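Local coordinates for protein amoebiasin-2 (Entamoeba histolytica, PDB 3M88) that inhibits cysteine proteases of the amoeba by blocking their substrate-binding site with a wedge of three loops, at residues T83-L88 / T105-I110. Numbering follows the deposited sequence.
Sequences TTTIKL and TYSVVI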
ATOM      1  N   THR A  83     -17.144  -3.048  -4.059  1.00 26.62           N
ATOM      2  CA  THR A  83     -16.338  -3.561  -2.960  1.00 30.89           C
ATOM      3  C   THR A  83     -15.127  -4.295  -3.501  1.00 30.46           C
ATOM      4  O   THR A  83     -15.232  -5.055  -4.468  1.00 27.64           O
ATOM      5  CB  THR A  83     -17.146  -4.518  -2.064  1.00 41.02           C
ATOM      6  OG1 THR A  83     -18.386  -3.904  -1.700  1.00 46.84           O
ATOM      7  CG2 THR A  83     -16.361  -4.854  -0.798  1.00 44.89           C
ATOM      8  N   THR A  84     -13.979  -4.090  -2.866  1.00 27.16           N
ATOM      9  CA  THR A  84     -12.756  -4.668  -3.383  1.00 31.08           C
ATOM     10  C   THR A  84     -11.776  -4.982  -2.261  1.00 28.23           C
ATOM     11  O   THR A  84     -12.006  -4.622  -1.108  1.00 27.62           O
ATOM     12  CB  THR A  84     -12.127  -3.748  -4.455  1.00 41.91           C
ATOM     13  OG1 THR A  84     -10.946  -4.358  -4.990  1.00 49.60           O
ATOM     14  CG2 THR A  84     -11.793  -2.371  -3.872  1.00 35.36           C
ATOM     15  N   THR A  85     -10.705  -5.686  -2.596  1.00 27.34           N
ATOM     16  CA  THR A  85      -9.706  -6.069  -1.603  1.00 28.50           C
ATOM     17  C   THR A  85      -8.307  -5.754  -2.114  1.00 25.55           C
ATOM     18  O   THR A  85      -8.009  -5.938  -3.293  1.00 26.88           O
ATOM     19  CB  THR A  85      -9.826  -7.568  -1.242  1.00 40.81           C
ATOM     20  OG1 THR A  85     -11.020  -7.774  -0.472  1.00 47.11           O
ATOM     21  CG2 THR A  85      -8.629  -8.027  -0.422  1.00 46.39           C
ATOM     22  N   ILE A  86      -7.453  -5.253  -1.232  1.00 19.66           N
ATOM     23  CA  ILE A  86      -6.078  -4.961  -1.613  1.00 18.63           C
ATOM     24  C   ILE A  86      -5.179  -5.873  -0.791  1.00 21.86           C
ATOM     25  O   ILE A  86      -5.349  -5.971   0.420  1.00 22.79           O
ATOM     26  CB  ILE A  86      -5.712  -3.494  -1.287  1.00 17.37           C
ATOM     27  CG1 ILE A  86      -6.651  -2.533  -2.011  1.00 19.68           C
ATOM     28  CG2 ILE A  86      -4.252  -3.209  -1.640  1.00 17.75           C
ATOM     29  CD1 ILE A  86      -6.468  -1.097  -1.564  1.00 21.79           C
ATOM     30  N   LYS A  87      -4.234  -6.542  -1.443  1.00 19.23           N
ATOM     31  CA  LYS A  87      -3.308  -7.425  -0.731  1.00 19.95           C
ATOM     32  C   LYS A  87      -1.875  -6.977  -0.966  1.00 16.63           C
ATOM     33  O   LYS A  87      -1.493  -6.674  -2.097  1.00 21.72           O
ATOM     34  CB  LYS A  87      -3.470  -8.881  -1.191  1.00 24.06           C
ATOM     35  CG  LYS A  87      -4.836  -9.465  -0.857  1.00 42.32           C
ATOM     36  CD  LYS A  87      -4.898 -10.962  -1.104  1.00 51.67           C
ATOM     37  CE  LYS A  87      -6.236 -11.531  -0.663  1.00 58.52           C
ATOM     38  NZ  LYS A  87      -7.361 -11.011  -1.488  1.00 61.38           N
ATOM     39  N   LEU A  88      -1.089  -6.938   0.105  1.00 12.98           N
ATOM     40  CA  LEU A  88       0.329  -6.596   0.003  1.00 15.04           C
ATOM     41  C   LEU A  88       1.160  -7.751   0.540  1.00 17.89           C
ATOM     42  O   LEU A  88       0.769  -8.409   1.504  1.00 20.16           O
ATOM     43  CB  LEU A  88       0.667  -5.365   0.855  1.00 17.42           C
ATOM     44  CG  LEU A  88       0.281  -3.890   0.628  1.00 27.96           C
ATOM     45  CD1 LEU A  88       1.020  -3.232  -0.535  1.00 22.04           C
ATOM     46  CD2 LEU A  88      -1.208  -3.666   0.561  1.00 24.34           C
ATOM     47  N   THR A 105      -3.656  -7.205   4.329  1.00 17.44           N
ATOM     48  CA  THR A 105      -4.892  -7.246   3.562  1.00 20.01           C
ATOM     49  C   THR A 105      -5.800  -6.099   3.984  1.00 21.30           C
ATOM     50  O   THR A 105      -5.981  -5.860   5.180  1.00 20.79           O
ATOM     51  CB  THR A 105      -5.654  -8.563   3.800  1.00 33.66           C
ATOM     52  OG1 THR A 105      -4.767  -9.674   3.625  1.00 39.89           O
ATOM     53  CG2 THR A 105      -6.817  -8.684   2.822  1.00 37.53           C
ATOM     54  N   TYR A 106      -6.378  -5.387   3.018  1.00 13.72           N
ATOM     55  CA  TYR A 106      -7.344  -4.340   3.354  1.00 17.70           C
ATOM     56  C   TYR A 106      -8.614  -4.548   2.552  1.00 21.54           C
ATOM     57  O   TYR A 106      -8.548  -4.883   1.377  1.00 20.20           O
ATOM     58  CB  TYR A 106      -6.803  -2.944   3.030  1.00 14.40           C
ATOM     59  CG  TYR A 106      -5.450  -2.597   3.612  1.00 18.22           C
ATOM     60  CD1 TYR A 106      -5.289  -2.388   4.975  1.00 20.42           C
ATOM     61  CD2 TYR A 106      -4.354  -2.395   2.784  1.00 22.02           C
ATOM     62  CE1 TYR A 106      -4.051  -2.028   5.509  1.00 19.16           C
ATOM     63  CE2 TYR A 106      -3.120  -2.037   3.302  1.00 22.49           C
ATOM     64  CZ  TYR A 106      -2.974  -1.859   4.665  1.00 21.07           C
ATOM     65  OH  TYR A 106      -1.755  -1.497   5.182  1.00 21.74           O
ATOM     66  N   SER A 107      -9.764  -4.357   3.184  1.00 17.75           N
ATOM     67  CA  SER A 107     -11.025  -4.405   2.460  1.00 22.24           C
ATOM     68  C   SER A 107     -11.501  -2.985   2.224  1.00 21.07           C
ATOM     69  O   SER A 107     -11.464  -2.155   3.127  1.00 25.40           O
ATOM     70  CB  SER A 107     -12.080  -5.184   3.244  1.00 31.85           C
ATOM     71  OG  SER A 107     -11.618  -6.487   3.538  1.00 39.48           O
ATOM     72  N   VAL A 108     -11.949  -2.699   1.009  1.00 16.97           N
ATOM     73  CA  VAL A 108     -12.362  -1.348   0.694  1.00 12.89           C
ATOM     74  C   VAL A 108     -13.768  -1.377   0.146  1.00 19.00           C
ATOM     75  O   VAL A 108     -14.068  -2.160  -0.748  1.00 22.10           O
ATOM     76  CB  VAL A 108     -11.414  -0.686  -0.334  1.00 16.37           C
ATOM     77  CG1 VAL A 108     -11.805   0.759  -0.561  1.00 19.93           C
ATOM     78  CG2 VAL A 108      -9.973  -0.784   0.140  1.00 20.82           C
ATOM     79  N   VAL A 109     -14.625  -0.531   0.707  1.00 17.28           N
ATOM     80  CA  VAL A 109     -15.963  -0.334   0.174  1.00 22.37           C
ATOM     81  C   VAL A 109     -16.031   1.061  -0.435  1.00 23.10           C
ATOM     82  O   VAL A 109     -15.851   2.062   0.266  1.00 19.49           O
ATOM     83  CB  VAL A 109     -17.012  -0.442   1.289  1.00 25.78           C
ATOM     84  CG1 VAL A 109     -18.408  -0.311   0.707  1.00 31.48           C
ATOM     85  CG2 VAL A 109     -16.852  -1.767   2.022  1.00 30.76           C
ATOM     86  N   ILE A 110     -16.273   1.134  -1.737  1.00 22.64           N
ATOM     87  CA  ILE A 110     -16.297   2.419  -2.417  1.00 22.37           C
ATOM     88  C   ILE A 110     -17.733   2.788  -2.710  1.00 25.05           C
ATOM     89  O   ILE A 110     -18.344   2.221  -3.604  1.00 21.34           O
ATOM     90  CB  ILE A 110     -15.520   2.376  -3.729  1.00 20.65           C
ATOM     91  CG1 ILE A 110     -14.071   1.959  -3.470  1.00 19.14           C
ATOM     92  CG2 ILE A 110     -15.582   3.739  -4.424  1.00 19.30           C
ATOM     93  CD1 ILE A 110     -13.336   1.521  -4.714  1.00 29.11           C
TER
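Residues 83-88 and 105-110, on the two strands of the hairpin that carries the protease-blocking FG loop, run antiparallel at the centre of one sheet of a chagasin-family (I42) beta fold. Their backbones are joined at two hydrogen-bonded pairs, Thr84 with Val108 and Ile86 with Tyr106. The Thr84 N to Val108 O bond is 2.9 Å, and Ile86 N reaches Tyr106 O at the same 2.9 Å with an N-H...O angle of 171°; each pair also has its return bond. Between them, at the non-hydrogen-bonded pair Thr85 with Ser107, Thr85 CA sits 3.4 Å from Tyr106 O in a CA-H...O contact.

On the inner side of the sheet the side chains are mostly apolar. Thr84 CG2 packs 3.9 Å from Val108 CB, the two side chains running alongside each other off the same face; with OG1 anti to the backbone N (chi1 -178°), this methyl is wedged between N and the carbonyl carbon. Ile86 reaches diagonally across to the neighbouring strand, its CD1 3.9 Å from CG2 of Val108. Farther along, Leu88 CD2 meets the Tyr106 ring obliquely, 3.7 Å from CE2. Phe49 of strand 49-58 packs on Thr84, Ile86 and Ile110, tying this layer to the other sheet.

The other face is more polar and more open to solvent. There Thr85 and Thr105 meet through their methyls, CG2 to CG2 at 3.8 Å.

Chemically, then, the hairpin is two-sided: near-linear backbone bonds fix its register and satisfy the peptide groups of both hydrogen-bonded pairs, while branched aliphatic groups form the buried face turned to the other sheet, and the tyrosine ring packs beside them with its hydroxyl held by Thr10 O.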